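Local coordinates for DNA-binding transcriptional repressor YiaJ (PDB 1YSQ), which represses transcription of the yiaKLMNOPQRS operon, which may serve the use of 2,3-diketo-L-gulonate, and is represented here by its IclR-type C-terminal effector domain, at residues Phe31-Arg34 with Ala39-Ile42. Sequence-based numbering, arbitrary orientation.
Sequences FSSR and AILI. With PO4 (phosphate ion), chain D.
Ser33 and Ile40 face each other as the hydrogen-bonded pair of an antiparallel beta hairpin: Ile40 N gives a nearly straight bond (169°) to Ser33 O at 2.9 Å, and Ser33 N returns one to Ile40 O at 3.0 Å. A more bent bond follows from Ile42 N to Phe31 O. Packing is tight at this end. With CG1 of Ile42 held between its backbone N and carbonyl carbon (chi1 63°), that CG1 sits 3.3 Å from Phe31 O and CD1 reaches the CD2-CE2 side of the Phe31 ring, 3.8 Å from CE2. Ser33 and Ile40 lie on a partly exposed face; on the buried one, Leu41 CD1 tucks against Phe31 O at 3.5 Å, and Ser32 OG bonds to Tyr73 OH.

Toward the turn the backbone pairing stays firm, but side-chain contact thins out at partly exposed Arg34. Extended from CG to NE, it makes a weak hydrogen bond, 2.7 Å from NH1 to O4 of a phosphate, probably from the crystallisation liquor, that Val144 N also binds; Asp36 O accepts from NE, and Tyr81 makes a cation-pi contact. A leucine here would probably leave the Asp36 carbonyl without this donor, Tyr81 without its cation and the phosphate with one grip fewer.

Within the GAF-like sheet, strand 146-153 flanks the first hairpin strand and 61-63 the second; helix 8-25 covers Phe31 and Ile42, whereas helix 68-75 packs on Ser32 and Ala39.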
ATOM      1  N   PHE A  31       2.155  -4.742   4.950  1.00 19.62           N
ATOM      2  CA  PHE A  31       2.860  -3.620   5.572  1.00 19.25           C
ATOM      3  C   PHE A  31       4.232  -3.518   4.930  1.00 19.37           C
ATOM      4  O   PHE A  31       5.021  -4.468   4.972  1.00 18.64           O
ATOM      5  CB  PHE A  31       2.976  -3.860   7.079  1.00 19.02           C
ATOM      6  CG  PHE A  31       3.568  -2.712   7.843  1.00 21.02           C
ATOM      7  CD1 PHE A  31       2.944  -1.465   7.866  1.00 22.91           C
ATOM      8  CD2 PHE A  31       4.728  -2.883   8.580  1.00 23.79           C
ATOM      9  CE1 PHE A  31       3.498  -0.389   8.591  1.00 24.28           C
ATOM     10  CE2 PHE A  31       5.276  -1.804   9.315  1.00 25.71           C
ATOM     11  CZ  PHE A  31       4.660  -0.567   9.308  1.00 22.35           C
ATOM     12  N   SER A  32       4.497  -2.374   4.309  1.00 19.07           N
ATOM     13  CA  SER A  32       5.747  -2.184   3.593  1.00 19.30           C
ATOM     14  C   SER A  32       6.555  -1.006   4.122  1.00 19.29           C
ATOM     15  O   SER A  32       6.017  -0.147   4.840  1.00 18.88           O
ATOM     16  CB  SER A  32       5.475  -1.993   2.095  1.00 18.98           C
ATOM     17  OG  SER A  32       4.981  -0.673   1.858  1.00 18.90           O
ATOM     18  N   SER A  33       7.845  -0.994   3.768  1.00 19.81           N
ATOM     19  CA  SER A  33       8.704   0.178   3.902  1.00 20.23           C
ATOM     20  C   SER A  33       9.085   0.603   2.490  1.00 20.44           C
ATOM     21  O   SER A  33       8.907  -0.156   1.526  1.00 20.99           O
ATOM     22  CB  SER A  33       9.965  -0.147   4.718  1.00 21.01           C
ATOM     23  OG  SER A  33      10.722  -1.166   4.059  1.00 23.19           O
ATOM     24  N   ARG A  34       9.564   1.832   2.351  1.00 20.55           N
ATOM     25  CA  ARG A  34      10.117   2.276   1.085  1.00 20.92           C
ATOM     26  C   ARG A  34      11.617   2.036   1.030  1.00 21.68           C
ATOM     27  O   ARG A  34      12.335   2.351   1.967  1.00 21.90           O
ATOM     28  CB  ARG A  34       9.830   3.764   0.846  1.00 20.30           C
ATOM     29  CG  ARG A  34      10.007   4.146  -0.623  1.00 19.97           C
ATOM     30  CD  ARG A  34      10.251   5.613  -0.867  1.00 18.98           C
ATOM     31  NE  ARG A  34      10.467   5.832  -2.294  1.00 20.67           N
ATOM     32  CZ  ARG A  34      10.131   6.935  -2.953  1.00 21.99           C
ATOM     33  NH1 ARG A  34       9.549   7.953  -2.321  1.00 21.15           N
ATOM     34  NH2 ARG A  34      10.367   7.012  -4.255  1.00 20.79           N
ATOM     35  N   ALA A  39       8.820  -0.752  -3.070  1.00 21.26           N
ATOM     36  CA  ALA A  39       8.323  -1.006  -1.721  1.00 21.34           C
ATOM     37  C   ALA A  39       8.874  -2.378  -1.300  1.00 22.28           C
ATOM     38  O   ALA A  39       9.036  -3.263  -2.146  1.00 23.32           O
ATOM     39  CB  ALA A  39       6.765  -1.005  -1.702  1.00 21.21           C
ATOM     40  N   ILE A  40       9.205  -2.539  -0.020  1.00 21.98           N
ATOM     41  CA  ILE A  40       9.587  -3.852   0.507  1.00 21.24           C
ATOM     42  C   ILE A  40       8.478  -4.337   1.406  1.00 20.44           C
ATOM     43  O   ILE A  40       8.108  -3.659   2.374  1.00 19.83           O
ATOM     44  CB  ILE A  40      10.904  -3.825   1.310  1.00 21.19           C
ATOM     45  CG1 ILE A  40      12.028  -3.166   0.506  1.00 23.36           C
ATOM     46  CG2 ILE A  40      11.304  -5.285   1.722  1.00 21.87           C
ATOM     47  CD1 ILE A  40      13.358  -3.108   1.292  1.00 27.15           C
ATOM     48  N   LEU A  41       7.960  -5.524   1.103  1.00 19.99           N
ATOM     49  CA  LEU A  41       6.952  -6.130   1.968  1.00 20.04           C
ATOM     50  C   LEU A  41       7.611  -6.702   3.212  1.00 20.76           C
ATOM     51  O   LEU A  41       8.187  -7.788   3.156  1.00 21.82           O
ATOM     52  CB  LEU A  41       6.146  -7.206   1.222  1.00 19.14           C
ATOM     53  CG  LEU A  41       4.886  -7.684   1.949  1.00 18.48           C
ATOM     54  CD1 LEU A  41       3.987  -6.476   2.292  1.00 15.96           C
ATOM     55  CD2 LEU A  41       4.120  -8.674   1.085  1.00 18.07           C
ATOM     56  N   ILE A  42       7.536  -5.975   4.326  1.00 20.01           N
ATOM     57  CA  ILE A  42       8.219  -6.430   5.546  1.00 20.04           C
ATOM     58  C   ILE A  42       7.350  -7.269   6.466  1.00 19.67           C
ATOM     59  O   ILE A  42       7.857  -7.910   7.387  1.00 19.83           O
ATOM     60  CB  ILE A  42       8.884  -5.246   6.297  1.00 19.88           C
ATOM     61  CG1 ILE A  42       7.830  -4.227   6.781  1.00 19.60           C
ATOM     62  CG2 ILE A  42       9.963  -4.601   5.393  1.00 20.47           C
ATOM     63  CD1 ILE A  42       8.397  -3.131   7.701  1.00 20.58           C
TER
HETATM   64  P   PO4 D 303       8.274   9.192   0.863  1.00 34.06           P
HETATM   65  O1  PO4 D 303       8.019   7.729   1.159  1.00 31.99           O
HETATM   66  O2  PO4 D 303       7.131   9.761   0.041  1.00 30.02           O
HETATM   67  O3  PO4 D 303       8.439   9.958   2.160  1.00 31.33           O
HETATM   68  O4  PO4 D 303       9.538   9.247   0.030  1.00 34.17           O